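Local coordinates for cAMP factor (PDB 6JLC), which probably acts as a pore-forming toxin that contributes to haemolysis by the bacterial vaginosis pathogen Mobiluncus curtisii, and is seen here as its C-terminal part, at residues Asp16-Ala21 with Glu50-Leu55; Phe41-Ala46 with Ala110-Ala115; Val79-Thr84 with Ser129-Thr134; Leu92-Gln97 with Ile152-Leu157; His100-Phe105 with Tyr135-Thr140. One frame throughout, in Å; residues are numbered along the deposited sequence.

Contact 1: residues Asp16-Ala21 with Glu50-Leu55; sequences DDINAA and ELTQSL
Leu-51 meets Ile-18 through one methyl: its CD2 lies 3.6 Å from Ile-18 CD1, the two side chains crossing at about a right angle. CG anti to the backbone N (chi1 -170°) brings the CD2 branch to Ile-18, and like Ile-18 the leucine also touches Thr-75 of helix 68-91. Next comes Thr-52, the residue level with Ile-18, with Thr-52 CA 7.4 Å from Ile-18 CA. Its methyl does the touching, CG2 packing 3.7 Å from Ile-18 CG2 as the two side chains slide past each other in opposite directions. Helices 8-31 and 41-59, consecutive in the chain, form an antiparallel helical hairpin here, the short segments running at 161° with axes 10.2 Å apart. The same methyl stands 4.0 Å from Asn-19 OD1 at the more open margin, whereas Thr-52 OG1 turns back to its own helix and bonds to the carbonyl oxygens of Ala-48 and Thr-49. One turn beyond Leu-51, Leu-55 reaches toward Ile-18 tip to tip, Leu-55 CD1 to Ile-18 CD1 at 3.6 Å, so that the same Ile-18 methyl touches both leucines. Leu-55 packs further along helix 8-31 on Ala-11, Ala-14 and Ile-15.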
# COMPACT_ATOMS: atom_id res chain seq x y z
N ASP A 16 -18.05 4.80 7.79
CA ASP A 16 -17.86 3.79 6.76
C ASP A 16 -16.72 4.17 5.83
O ASP A 16 -15.92 3.32 5.43
CB ASP A 16 -19.14 3.57 5.96
CG ASP A 16 -20.30 3.04 6.79
OD1 ASP A 16 -20.06 2.56 7.92
OD2 ASP A 16 -21.45 3.11 6.32
N ASP A 17 -16.65 5.46 5.44
CA ASP A 17 -15.60 5.91 4.52
C ASP A 17 -14.23 5.80 5.17
O ASP A 17 -13.25 5.42 4.51
CB ASP A 17 -15.84 7.36 4.09
CG ASP A 17 -17.10 7.52 3.25
OD1 ASP A 17 -17.61 6.50 2.75
OD2 ASP A 17 -17.56 8.67 3.11
N ILE A 18 -14.15 6.13 6.45
CA ILE A 18 -12.88 6.02 7.16
C ILE A 18 -12.45 4.56 7.24
O ILE A 18 -11.30 4.21 6.94
CB ILE A 18 -12.99 6.64 8.56
CG1 ILE A 18 -13.18 8.16 8.44
CG2 ILE A 18 -11.76 6.31 9.39
CD1 ILE A 18 -13.74 8.79 9.68
N ASN A 19 -13.38 3.67 7.62
CA ASN A 19 -13.01 2.26 7.76
C ASN A 19 -12.59 1.66 6.42
O ASN A 19 -11.63 0.87 6.36
CB ASN A 19 -14.17 1.48 8.37
CG ASN A 19 -14.36 1.80 9.84
OD1 ASN A 19 -13.41 2.16 10.54
ND2 ASN A 19 -15.59 1.67 10.32
N ALA A 20 -13.25 2.05 5.33
CA ALA A 20 -12.82 1.60 4.01
C ALA A 20 -11.42 2.10 3.67
O ALA A 20 -10.61 1.36 3.09
CB ALA A 20 -13.82 2.03 2.94
N ALA A 21 -11.11 3.36 4.00
CA ALA A 21 -9.77 3.87 3.77
C ALA A 21 -8.75 3.09 4.57
O ALA A 21 -7.67 2.74 4.07
CB ALA A 21 -9.69 5.36 4.12
N GLU A 50 -9.90 7.08 16.88
CA GLU A 50 -10.45 8.18 17.66
C GLU A 50 -11.53 8.91 16.87
O GLU A 50 -12.55 9.32 17.43
CB GLU A 50 -9.33 9.15 18.06
CG GLU A 50 -8.36 8.54 19.03
CD GLU A 50 -7.20 9.46 19.38
OE1 GLU A 50 -7.08 10.56 18.81
OE2 GLU A 50 -6.39 9.05 20.24
N LEU A 51 -11.31 9.08 15.56
CA LEU A 51 -12.27 9.81 14.74
C LEU A 51 -13.59 9.04 14.63
O LEU A 51 -14.67 9.62 14.79
CB LEU A 51 -11.65 10.06 13.36
CG LEU A 51 -12.34 11.00 12.38
CD1 LEU A 51 -12.58 12.33 13.03
CD2 LEU A 51 -11.46 11.16 11.14
N THR A 52 -13.54 7.73 14.41
CA THR A 52 -14.79 6.99 14.28
C THR A 52 -15.50 6.88 15.63
O THR A 52 -16.73 6.84 15.67
CB THR A 52 -14.55 5.62 13.66
OG1 THR A 52 -13.62 4.88 14.45
CG2 THR A 52 -13.99 5.75 12.23
N GLN A 53 -14.75 6.86 16.73
CA GLN A 53 -15.38 6.86 18.05
C GLN A 53 -16.13 8.17 18.29
O GLN A 53 -17.23 8.18 18.86
CB GLN A 53 -14.34 6.63 19.15
CG GLN A 53 -14.00 5.15 19.37
CD GLN A 53 -12.66 4.93 20.06
OE1 GLN A 53 -11.92 5.88 20.37
NE2 GLN A 53 -12.33 3.67 20.32
N SER A 54 -15.54 9.29 17.88
CA SER A 54 -16.23 10.57 18.00
C SER A 54 -17.44 10.62 17.09
O SER A 54 -18.49 11.15 17.47
CB SER A 54 -15.28 11.72 17.68
OG SER A 54 -15.94 12.96 17.87
N LEU A 55 -17.32 10.07 15.88
CA LEU A 55 -18.46 10.01 14.98
C LEU A 55 -19.53 9.07 15.50
O LEU A 55 -20.73 9.32 15.33
CB LEU A 55 -18.01 9.58 13.59
CG LEU A 55 -17.26 10.65 12.78
CD1 LEU A 55 -16.42 9.98 11.70
CD2 LEU A 55 -18.22 11.64 12.17

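Contact 2: residues Phe41-Ala46 with Ala110-Ala115; sequences FDKLFA and AIMRVA
Phe-41 presents the edge of its ring to Ile-111, whose CD1 lies near the ring plane, 4.1 Å from Phe-41 CD1. A second ring, that of Phe-45, takes no part across the contact: it faces helix 8-31, where it makes a cation-pi contact with Lys-26, and carries the carbonyl oxygen of Phe-41 over one face. The pairing joins helix 41-59 to the C-terminal part of helix 97-114 in an all-helical bundle; the two short segments run in the same general direction, crossing at 36°, with axes 9.2 Å from each other. At its centre Ile-111 crosses Leu-44 at about a right angle. Its CG2 branch, anti to the backbone N, approaches Leu-44 CB to 3.8 Å, while the CG1 arm places CD1 3.9 Å from Leu-44 CD2 as well as at the phenylalanine edge. These residues are buried, and Leu-44 and Ala-110 also rest on Ile-81 of helix 68-91.

Toward solvent the long aliphatic part of Lys-43 lies over the neighbouring helix. It runs extended through chi1 and chi2, so that CG meets Ala-115 CB at 3.6 Å and CD already packs 3.8 Å from Met-112 SD, the two side chains crossing at about a right angle. Bends at chi3 (-71°) and chi4 then carry Lys-43 NZ to 3.5 Å from the methyl carbon Met-112 CE.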
# COMPACT_ATOMS: atom_id res chain seq x y z
N PHE A 41 2.08 4.99 9.76
CA PHE A 41 0.77 4.35 9.64
C PHE A 41 0.16 4.03 11.01
O PHE A 41 -1.06 4.08 11.16
CB PHE A 41 0.87 3.08 8.79
CG PHE A 41 0.68 3.31 7.29
CD1 PHE A 41 0.80 4.57 6.73
CD2 PHE A 41 0.36 2.24 6.44
CE1 PHE A 41 0.62 4.78 5.36
CE2 PHE A 41 0.19 2.45 5.07
CZ PHE A 41 0.31 3.72 4.53
N ASP A 42 0.99 3.74 12.01
CA ASP A 42 0.47 3.46 13.36
C ASP A 42 -0.30 4.65 13.92
O ASP A 42 -1.41 4.50 14.45
CB ASP A 42 1.62 3.09 14.30
CG ASP A 42 2.14 1.68 14.06
OD1 ASP A 42 1.38 0.85 13.53
OD2 ASP A 42 3.31 1.42 14.41
N LYS A 43 0.29 5.85 13.83
CA LYS A 43 -0.40 7.06 14.25
C LYS A 43 -1.69 7.27 13.46
O LYS A 43 -2.73 7.65 14.03
CB LYS A 43 0.54 8.25 14.09
CG LYS A 43 -0.12 9.60 14.27
CD LYS A 43 0.93 10.69 14.28
CE LYS A 43 1.73 10.65 15.56
NZ LYS A 43 2.03 12.02 16.02
N LEU A 44 -1.65 7.03 12.15
CA LEU A 44 -2.83 7.20 11.31
C LEU A 44 -3.97 6.30 11.76
O LEU A 44 -5.13 6.74 11.87
CB LEU A 44 -2.47 6.90 9.85
CG LEU A 44 -3.60 7.01 8.84
CD1 LEU A 44 -4.33 8.35 8.94
CD2 LEU A 44 -3.06 6.78 7.41
N PHE A 45 -3.67 5.02 12.01
CA PHE A 45 -4.73 4.08 12.39
C PHE A 45 -5.31 4.42 13.76
O PHE A 45 -6.52 4.30 13.98
CB PHE A 45 -4.20 2.64 12.37
CG PHE A 45 -3.75 2.16 10.99
CD1 PHE A 45 -4.40 2.58 9.84
CD2 PHE A 45 -2.68 1.28 10.87
CE1 PHE A 45 -3.98 2.14 8.58
CE2 PHE A 45 -2.26 0.83 9.62
CZ PHE A 45 -2.91 1.26 8.47
N ALA A 46 -4.45 4.84 14.69
CA ALA A 46 -4.95 5.25 16.00
C ALA A 46 -5.84 6.48 15.88
O ALA A 46 -6.87 6.57 16.56
CB ALA A 46 -3.77 5.52 16.95
N ALA A 110 0.70 14.79 6.12
CA ALA A 110 -0.76 14.71 6.25
C ALA A 110 -1.16 13.90 7.48
O ALA A 110 -2.10 14.26 8.20
CB ALA A 110 -1.38 14.10 4.99
N ILE A 111 -0.45 12.79 7.74
CA ILE A 111 -0.76 11.98 8.92
C ILE A 111 -0.45 12.76 10.19
O ILE A 111 -1.20 12.72 11.17
CB ILE A 111 0.01 10.65 8.89
CG1 ILE A 111 -0.50 9.75 7.76
CG2 ILE A 111 -0.13 9.93 10.24
CD1 ILE A 111 0.42 8.57 7.47
N MET A 112 0.71 13.43 10.22
CA MET A 112 1.04 14.22 11.40
C MET A 112 -0.01 15.29 11.66
O MET A 112 -0.41 15.52 12.81
CB MET A 112 2.43 14.86 11.25
CG MET A 112 3.57 13.85 11.08
SD MET A 112 3.67 12.69 12.46
CE MET A 112 4.11 13.79 13.80
N ARG A 113 -0.50 15.93 10.59
CA ARG A 113 -1.52 16.97 10.77
C ARG A 113 -2.85 16.38 11.23
O ARG A 113 -3.49 16.91 12.14
CB ARG A 113 -1.71 17.76 9.47
CG ARG A 113 -2.48 19.08 9.63
CD ARG A 113 -1.75 20.03 10.57
NE ARG A 113 -0.61 20.65 9.88
CZ ARG A 113 0.30 21.44 10.46
NH1 ARG A 113 0.23 21.73 11.75
NH2 ARG A 113 1.30 21.94 9.72
N VAL A 114 -3.30 15.28 10.61
CA VAL A 114 -4.62 14.77 10.98
C VAL A 114 -4.64 14.27 12.42
O VAL A 114 -5.70 14.25 13.06
CB VAL A 114 -5.08 13.70 9.97
CG1 VAL A 114 -4.46 12.35 10.28
CG2 VAL A 114 -6.61 13.61 9.93
N ALA A 115 -3.48 13.89 12.97
CA ALA A 115 -3.39 13.46 14.36
C ALA A 115 -3.14 14.61 15.33
O ALA A 115 -3.18 14.40 16.54
CB ALA A 115 -2.27 12.44 14.52

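Contact 3: residues Val79-Thr84 with Ser129-Thr134; sequences VEIGLT and SDLRAT
Glu-80 begins its course against Leu-131, with CB 4.0 Å from Leu-131 CD1. Its CG, set anti to the backbone N, comes a little closer to the same methyl, at 3.8 Å, and the two side chains slide past each other in opposite directions. A bend at chi2 then swings CD away from the leucine to Arg-132. There Arg-132 grips the carboxylate with its NE/NH2 side, one nitrogen to each oxygen: Arg-132 NE reaches Glu-80 OE2 at 2.9 Å in a nearly straight bond (167°), and Arg-132 NH2 reaches Glu-80 OE1 at 3.0 Å in a more bent one (145°). OE2 lies in the guanidinium plane, but both oxygens are met from above the carboxylate plane, as the two flat groups are turned 75° against each other. The salt bridge thus satisfies both oxygens of a buried carboxylate and probably steadies its negative charge.

Next to it, Leu-131 CD1 also packs on Ile-81 CG1 at 3.8 Å. Thr-84 OG1 stands 3.7 Å from Leu-131 CB; this hydroxyl donates to the carbonyl of Glu-80 within its own helix, from the face opposite the backbone N-H of Thr-84. Helices 68-91 and 121-139 run nearly parallel here, and helix 97-114, which links them in the chain, closes the groove: its Leu-103 rests on Thr-84 and Thr-134, its Ser-106 on Leu-131.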
# COMPACT_ATOMS: atom_id res chain seq x y z
N VAL A 79 -9.55 9.90 4.17
CA VAL A 79 -9.97 9.29 2.90
C VAL A 79 -8.96 9.61 1.81
O VAL A 79 -8.58 8.75 1.01
CB VAL A 79 -11.39 9.76 2.53
CG1 VAL A 79 -11.72 9.43 1.08
CG2 VAL A 79 -12.40 9.14 3.50
N GLU A 80 -8.49 10.86 1.79
CA GLU A 80 -7.53 11.29 0.77
C GLU A 80 -6.21 10.56 0.91
O GLU A 80 -5.56 10.24 -0.09
CB GLU A 80 -7.31 12.80 0.86
CG GLU A 80 -6.66 13.37 -0.41
CD GLU A 80 -7.63 13.35 -1.58
OE1 GLU A 80 -8.85 13.44 -1.33
OE2 GLU A 80 -7.18 13.25 -2.74
N ILE A 81 -5.75 10.36 2.15
CA ILE A 81 -4.53 9.60 2.36
C ILE A 81 -4.69 8.20 1.78
O ILE A 81 -3.81 7.69 1.08
CB ILE A 81 -4.17 9.55 3.85
CG1 ILE A 81 -3.78 10.95 4.36
CG2 ILE A 81 -3.03 8.57 4.09
CD1 ILE A 81 -3.75 11.03 5.86
N GLY A 82 -5.82 7.56 2.07
CA GLY A 82 -6.09 6.25 1.47
C GLY A 82 -6.05 6.27 -0.05
O GLY A 82 -5.40 5.44 -0.68
N LEU A 83 -6.76 7.24 -0.65
CA LEU A 83 -6.78 7.32 -2.11
C LEU A 83 -5.39 7.53 -2.67
O LEU A 83 -5.04 6.96 -3.71
CB LEU A 83 -7.69 8.46 -2.57
CG LEU A 83 -9.17 8.39 -2.25
CD1 LEU A 83 -9.85 9.72 -2.60
CD2 LEU A 83 -9.81 7.21 -3.00
N THR A 84 -4.59 8.37 -2.01
CA THR A 84 -3.28 8.73 -2.55
C THR A 84 -2.34 7.53 -2.54
O THR A 84 -1.62 7.27 -3.52
CB THR A 84 -2.69 9.90 -1.74
OG1 THR A 84 -3.59 11.02 -1.78
CG2 THR A 84 -1.35 10.33 -2.33
N SER A 129 -5.12 19.27 -0.37
CA SER A 129 -4.61 19.88 -1.59
C SER A 129 -3.17 19.47 -1.85
O SER A 129 -2.77 19.27 -3.01
CB SER A 129 -4.72 21.40 -1.50
OG SER A 129 -6.08 21.79 -1.46
N ASP A 130 -2.37 19.34 -0.79
CA ASP A 130 -0.96 19.00 -0.98
C ASP A 130 -0.78 17.56 -1.43
O ASP A 130 0.10 17.27 -2.25
CB ASP A 130 -0.18 19.24 0.31
CG ASP A 130 1.29 18.90 0.17
OD1 ASP A 130 2.00 19.62 -0.55
OD2 ASP A 130 1.73 17.91 0.80
N LEU A 131 -1.58 16.64 -0.89
CA LEU A 131 -1.54 15.27 -1.40
C LEU A 131 -1.85 15.22 -2.89
O LEU A 131 -1.16 14.54 -3.65
CB LEU A 131 -2.51 14.39 -0.62
CG LEU A 131 -2.16 14.07 0.83
CD1 LEU A 131 -3.40 13.55 1.58
CD2 LEU A 131 -1.02 13.05 0.89
N ARG A 132 -2.89 15.95 -3.32
CA ARG A 132 -3.27 15.91 -4.73
C ARG A 132 -2.20 16.56 -5.61
O ARG A 132 -1.85 16.02 -6.67
CB ARG A 132 -4.61 16.60 -4.94
CG ARG A 132 -5.77 15.83 -4.31
CD ARG A 132 -7.03 16.66 -4.22
NE ARG A 132 -8.11 15.90 -3.61
CZ ARG A 132 -9.32 16.39 -3.37
NH1 ARG A 132 -9.60 17.64 -3.69
NH2 ARG A 132 -10.24 15.62 -2.80
N ALA A 133 -1.70 17.72 -5.18
CA ALA A 133 -0.67 18.40 -5.96
C ALA A 133 0.59 17.55 -6.05
O ALA A 133 1.24 17.51 -7.10
CB ALA A 133 -0.36 19.76 -5.33
N THR A 134 0.94 16.87 -4.96
CA THR A 134 2.16 16.07 -4.95
C THR A 134 2.00 14.86 -5.85
O THR A 134 2.91 14.54 -6.63
CB THR A 134 2.52 15.66 -3.53
OG1 THR A 134 2.73 16.84 -2.74
CG2 THR A 134 3.81 14.85 -3.52

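Contact 4: residues Leu92-Gln97 with Ile152-Leu157; sequences LRYKIQ and IYVKDL
Arg-93 lies along the first turns of helix 152-173 and overlaps Leu-157, whose CD1 sits over one face of the guanidinium, 3.9 Å from Arg-93 NE. The aliphatic part shares in this, Arg-93 CD meeting Leu-157 CB at 3.7 Å. A bend at chi3 (-69°) turns the guanidinium so that NH1 donates to the carbonyl oxygen Tyr-153 O at 2.8 Å, in the guanidinium plane but with a bent N-H angle of 144°. That oxygen also accepts the helical N-H of Leu-157, from the opposite face of its plane.

Beside the arginine, Tyr-94 receives Val-154 CG2 over one ring face, 4.1 Å from its CE2, and its OH passes 3.4 Å from Leu-157 CD2 on the way to a hydrogen bond with Asp-207. Gln-97 closes the other end: its OE1 lies at the edge of the Tyr-153 ring, in plane, 3.9 Å from Tyr-153 CE2, and a water bridges it to Ile-152 N, while its NE2 and Tyr-153 OH both bond to Asp-36. Loop 92-97, opened by a type I turn from Leu-92 to Lys-95, thereby docks the five-helix bundle onto the C-terminal three-helix part.

The chemistry is mixed: hydrocarbon lies over one guanidinium face, a backbone carbonyl takes one N-H group, and the tyrosine and glutamine ends are tied to outside aspartates. Directional bonds thus accompany the packing at this junction.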
# COMPACT_ATOMS: atom_id res chain seq x y z
N LEU A 92 2.61 4.10 -9.63
CA LEU A 92 3.94 4.70 -9.61
C LEU A 92 5.04 3.68 -9.33
O LEU A 92 6.16 4.07 -8.96
CB LEU A 92 4.00 5.84 -8.57
CG LEU A 92 2.93 6.92 -8.74
CD1 LEU A 92 3.08 7.97 -7.63
CD2 LEU A 92 3.05 7.57 -10.10
N ARG A 93 4.77 2.39 -9.55
CA ARG A 93 5.68 1.35 -9.08
C ARG A 93 7.07 1.47 -9.70
O ARG A 93 8.07 1.18 -9.03
CB ARG A 93 5.12 -0.04 -9.39
CG ARG A 93 5.94 -1.14 -8.71
CD ARG A 93 5.41 -2.53 -8.99
NE ARG A 93 4.12 -2.78 -8.36
CZ ARG A 93 3.93 -3.07 -7.07
NH1 ARG A 93 4.96 -3.13 -6.23
NH2 ARG A 93 2.71 -3.28 -6.63
N TYR A 94 7.16 1.92 -10.95
CA TYR A 94 8.44 2.03 -11.64
C TYR A 94 8.97 3.45 -11.71
O TYR A 94 9.87 3.73 -12.51
CB TYR A 94 8.33 1.44 -13.05
CG TYR A 94 8.37 -0.06 -13.05
CD1 TYR A 94 7.22 -0.80 -12.82
CD2 TYR A 94 9.56 -0.75 -13.23
CE1 TYR A 94 7.24 -2.21 -12.81
CE2 TYR A 94 9.61 -2.15 -13.21
CZ TYR A 94 8.44 -2.87 -13.00
OH TYR A 94 8.47 -4.24 -12.98
N LYS A 95 8.43 4.36 -10.90
CA LYS A 95 8.97 5.72 -10.90
C LYS A 95 10.29 5.77 -10.14
O LYS A 95 10.58 4.93 -9.29
CB LYS A 95 7.97 6.70 -10.27
CG LYS A 95 6.72 6.94 -11.12
CD LYS A 95 7.08 7.68 -12.40
CE LYS A 95 5.88 7.78 -13.32
NZ LYS A 95 6.29 8.42 -14.61
N ILE A 96 11.09 6.79 -10.45
CA ILE A 96 12.34 6.98 -9.74
C ILE A 96 12.06 7.19 -8.24
O ILE A 96 10.95 7.56 -7.83
CB ILE A 96 13.14 8.16 -10.31
CG1 ILE A 96 12.26 9.43 -10.38
CG2 ILE A 96 13.70 7.79 -11.68
CD1 ILE A 96 13.03 10.68 -10.75
N GLN A 97 13.08 6.94 -7.43
CA GLN A 97 12.90 6.99 -5.98
C GLN A 97 12.46 8.38 -5.51
O GLN A 97 11.71 8.50 -4.54
CB GLN A 97 14.19 6.55 -5.29
CG GLN A 97 14.18 6.61 -3.76
CD GLN A 97 13.15 5.68 -3.13
OE1 GLN A 97 12.65 4.75 -3.76
NE2 GLN A 97 12.84 5.93 -1.85
N ILE A 152 12.30 -0.24 -3.39
CA ILE A 152 11.53 -1.22 -2.61
C ILE A 152 10.20 -1.52 -3.29
O ILE A 152 9.63 -2.60 -3.11
CB ILE A 152 11.31 -0.72 -1.18
CG1 ILE A 152 10.38 0.47 -1.22
CG2 ILE A 152 12.63 -0.34 -0.52
CD1 ILE A 152 9.39 0.39 -0.19
N TYR A 153 9.68 -0.59 -4.10
CA TYR A 153 8.42 -0.83 -4.80
C TYR A 153 8.58 -1.91 -5.87
O TYR A 153 7.71 -2.77 -6.03
CB TYR A 153 7.89 0.48 -5.39
CG TYR A 153 7.93 1.53 -4.31
CD1 TYR A 153 6.90 1.61 -3.37
CD2 TYR A 153 9.03 2.36 -4.15
CE1 TYR A 153 6.95 2.53 -2.34
CE2 TYR A 153 9.09 3.28 -3.12
CZ TYR A 153 8.05 3.36 -2.22
OH TYR A 153 8.10 4.29 -1.20
N VAL A 154 9.71 -1.90 -6.59
CA VAL A 154 9.99 -2.96 -7.56
C VAL A 154 10.27 -4.27 -6.83
O VAL A 154 9.80 -5.34 -7.25
CB VAL A 154 11.17 -2.54 -8.47
CG1 VAL A 154 11.63 -3.72 -9.34
CG2 VAL A 154 10.77 -1.38 -9.35
N LYS A 155 11.07 -4.22 -5.76
CA LYS A 155 11.32 -5.40 -4.93
C LYS A 155 10.03 -5.99 -4.39
O LYS A 155 9.91 -7.21 -4.24
CB LYS A 155 12.26 -5.04 -3.78
CG LYS A 155 13.74 -5.02 -4.15
CD LYS A 155 14.24 -6.42 -4.49
CE LYS A 155 15.73 -6.45 -4.83
NZ LYS A 155 16.54 -6.29 -3.59
N ASP A 156 9.04 -5.14 -4.06
CA ASP A 156 7.77 -5.66 -3.58
C ASP A 156 7.01 -6.41 -4.67
O ASP A 156 6.32 -7.38 -4.38
CB ASP A 156 6.92 -4.53 -3.00
CG ASP A 156 7.50 -3.97 -1.68
OD1 ASP A 156 8.24 -4.71 -0.99
OD2 ASP A 156 7.23 -2.80 -1.34
N LEU A 157 7.14 -5.98 -5.94
CA LEU A 157 6.54 -6.74 -7.04
C LEU A 157 7.18 -8.12 -7.17
O LEU A 157 6.49 -9.12 -7.41
CB LEU A 157 6.67 -5.96 -8.34
CG LEU A 157 5.93 -6.52 -9.56
CD1 LEU A 157 4.43 -6.51 -9.34
CD2 LEU A 157 6.29 -5.74 -10.83
O HOH W 1 12.97 2.55 -2.60

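Contact 5: residues His100-Phe105 with Tyr135-Thr140; sequences HVELGF and YERVST
A single salt bridge supplies the polar contact between Glu-102 and Arg-137. Arg-137 NH1 donates to Glu-102 OE1 at 2.9 Å, with a markedly bent N-H angle of 131°; the oxygen lies in the guanidinium plane, yet is met from above the carboxylate plane, the two groups being turned 47° apart. Glu-102 has further partners, Tyr-141 OH at OE1 and Lys-98 at OE2, so several groups share in holding this carboxylate.

The apolar contacts lie deeper. Leu-103, its CG anti to the backbone N (chi1 -164°), sets both branches against Tyr-135: CD1 stands 3.8 Å from the backbone Tyr-135 N, and CD2 comes to the ring edge, 4.0 Å from Tyr-135 CD1. Leu-103 CD2 also lies 4.4 Å from Val-138 CG2. The other valine methyl packs on the aliphatic part of the glutamate, Val-138 CG1 4.0 Å from Glu-102 CB.

Within the second helix, Ser-139 OG donates to Tyr-135 O and sits over one face of the Tyr-135 ring, taking no part across the contact.

The two consecutive helices, 97-114 and 121-139, form a nearly exactly antiparallel hairpin. Helix 68-91 covers its inner side, with Thr-84 and Ser-88 against Leu-103, Lys-87 in a cation-pi contact with Tyr-135, and Asn-91 bonded to Tyr-135 OH.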
# COMPACT_ATOMS: atom_id res chain seq x y z
N HIS A 100 8.84 8.79 -4.93
CA HIS A 100 8.31 8.16 -3.73
C HIS A 100 8.72 8.89 -2.46
O HIS A 100 7.96 8.91 -1.48
CB HIS A 100 8.77 6.71 -3.67
CG HIS A 100 8.18 5.86 -4.75
ND1 HIS A 100 8.85 5.57 -5.92
CD2 HIS A 100 6.97 5.28 -4.85
CE1 HIS A 100 8.08 4.82 -6.69
NE2 HIS A 100 6.93 4.63 -6.06
N VAL A 101 9.92 9.45 -2.44
CA VAL A 101 10.33 10.25 -1.28
C VAL A 101 9.39 11.44 -1.12
O VAL A 101 8.91 11.74 -0.01
CB VAL A 101 11.79 10.70 -1.43
CG1 VAL A 101 12.13 11.73 -0.35
CG2 VAL A 101 12.71 9.49 -1.33
N GLU A 102 9.10 12.13 -2.23
CA GLU A 102 8.25 13.31 -2.17
C GLU A 102 6.81 12.96 -1.81
O GLU A 102 6.20 13.60 -0.95
CB GLU A 102 8.32 14.07 -3.50
CG GLU A 102 9.72 14.61 -3.78
CD GLU A 102 9.80 15.51 -5.00
OE1 GLU A 102 8.75 15.84 -5.60
OE2 GLU A 102 10.93 15.90 -5.35
N LEU A 103 6.24 11.92 -2.44
CA LEU A 103 4.88 11.53 -2.09
C LEU A 103 4.83 10.97 -0.67
O LEU A 103 3.88 11.25 0.08
CB LEU A 103 4.33 10.52 -3.10
CG LEU A 103 2.81 10.29 -3.11
CD1 LEU A 103 2.03 11.58 -3.26
CD2 LEU A 103 2.46 9.38 -4.24
N GLY A 104 5.85 10.23 -0.25
CA GLY A 104 5.87 9.73 1.12
C GLY A 104 5.92 10.85 2.13
O GLY A 104 5.27 10.80 3.18
N PHE A 105 6.69 11.90 1.84
CA PHE A 105 6.76 13.05 2.73
C PHE A 105 5.41 13.74 2.84
O PHE A 105 4.97 14.10 3.93
CB PHE A 105 7.82 14.01 2.21
CG PHE A 105 8.15 15.13 3.17
CD1 PHE A 105 8.54 14.85 4.48
CD2 PHE A 105 8.06 16.44 2.77
CE1 PHE A 105 8.86 15.87 5.36
CE2 PHE A 105 8.39 17.48 3.65
CZ PHE A 105 8.79 17.18 4.94
N TYR A 135 0.86 14.19 -5.78
CA TYR A 135 0.63 13.05 -6.66
C TYR A 135 0.71 13.47 -8.12
O TYR A 135 1.37 12.81 -8.93
CB TYR A 135 -0.72 12.40 -6.39
CG TYR A 135 -0.91 11.20 -7.29
CD1 TYR A 135 -0.42 9.95 -6.90
CD2 TYR A 135 -1.50 11.32 -8.54
CE1 TYR A 135 -0.56 8.85 -7.73
CE2 TYR A 135 -1.63 10.22 -9.37
CZ TYR A 135 -1.16 8.99 -8.96
OH TYR A 135 -1.30 7.90 -9.77
N GLU A 136 0.02 14.56 -8.48
CA GLU A 136 0.04 15.01 -9.87
C GLU A 136 1.45 15.36 -10.32
O GLU A 136 1.85 15.01 -11.43
CB GLU A 136 -0.90 16.20 -10.05
CG GLU A 136 -1.05 16.61 -11.51
CD GLU A 136 -1.73 17.95 -11.68
OE1 GLU A 136 -2.98 17.96 -11.80
OE2 GLU A 136 -1.03 18.98 -11.69
N ARG A 137 2.24 16.01 -9.45
CA ARG A 137 3.60 16.37 -9.83
C ARG A 137 4.47 15.14 -10.07
O ARG A 137 5.10 15.01 -11.12
CB ARG A 137 4.23 17.26 -8.76
CG ARG A 137 5.65 17.70 -9.11
CD ARG A 137 6.38 18.28 -7.92
NE ARG A 137 5.45 18.74 -6.90
CZ ARG A 137 5.49 18.36 -5.63
NH1 ARG A 137 6.43 17.51 -5.22
NH2 ARG A 137 4.59 18.84 -4.77
N VAL A 138 4.54 14.24 -9.09
CA VAL A 138 5.49 13.14 -9.21
C VAL A 138 5.04 12.12 -10.24
O VAL A 138 5.85 11.29 -10.67
CB VAL A 138 5.74 12.46 -7.85
CG1 VAL A 138 6.12 13.52 -6.79
CG2 VAL A 138 4.53 11.64 -7.42
N SER A 139 3.76 12.16 -10.65
CA SER A 139 3.28 11.25 -11.69
C SER A 139 3.98 11.50 -13.01
O SER A 139 4.07 10.59 -13.85
CB SER A 139 1.78 11.42 -11.89
OG SER A 139 1.08 10.76 -10.86
N THR A 140 4.46 12.72 -13.23
CA THR A 140 5.18 13.09 -14.43
C THR A 140 6.68 12.87 -14.31
O THR A 140 7.41 13.18 -15.26
CB THR A 140 4.92 14.57 -14.77
OG1 THR A 140 5.78 15.39 -13.97
CG2 THR A 140 3.47 14.94 -14.50

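How the contacts relate
Contacts 1 and 3 are the buried ones, whereas contacts 2, 4 and 5 each run from the interior out toward the surface. Helix 41-59 serves contacts 1 and 2, helix 97-114 contacts 2 and 5, and helix 121-139 contacts 3 and 5; Ile-81 ties contact 3 to contact 2, and Leu-103 ties contact 5 to contact 3. Contacts 1 and 2 have no hydrogen bond across, while contacts 3 and 5 each add a salt bridge, two-pronged in the buried one. Contact 4, about 30 Å centre to centre from contact 1, mixes an arginine-to-carbonyl bond with aromatic and aliphatic packing; it leaves the bundle and joins contact 5 where His-100 stacks on Tyr-153.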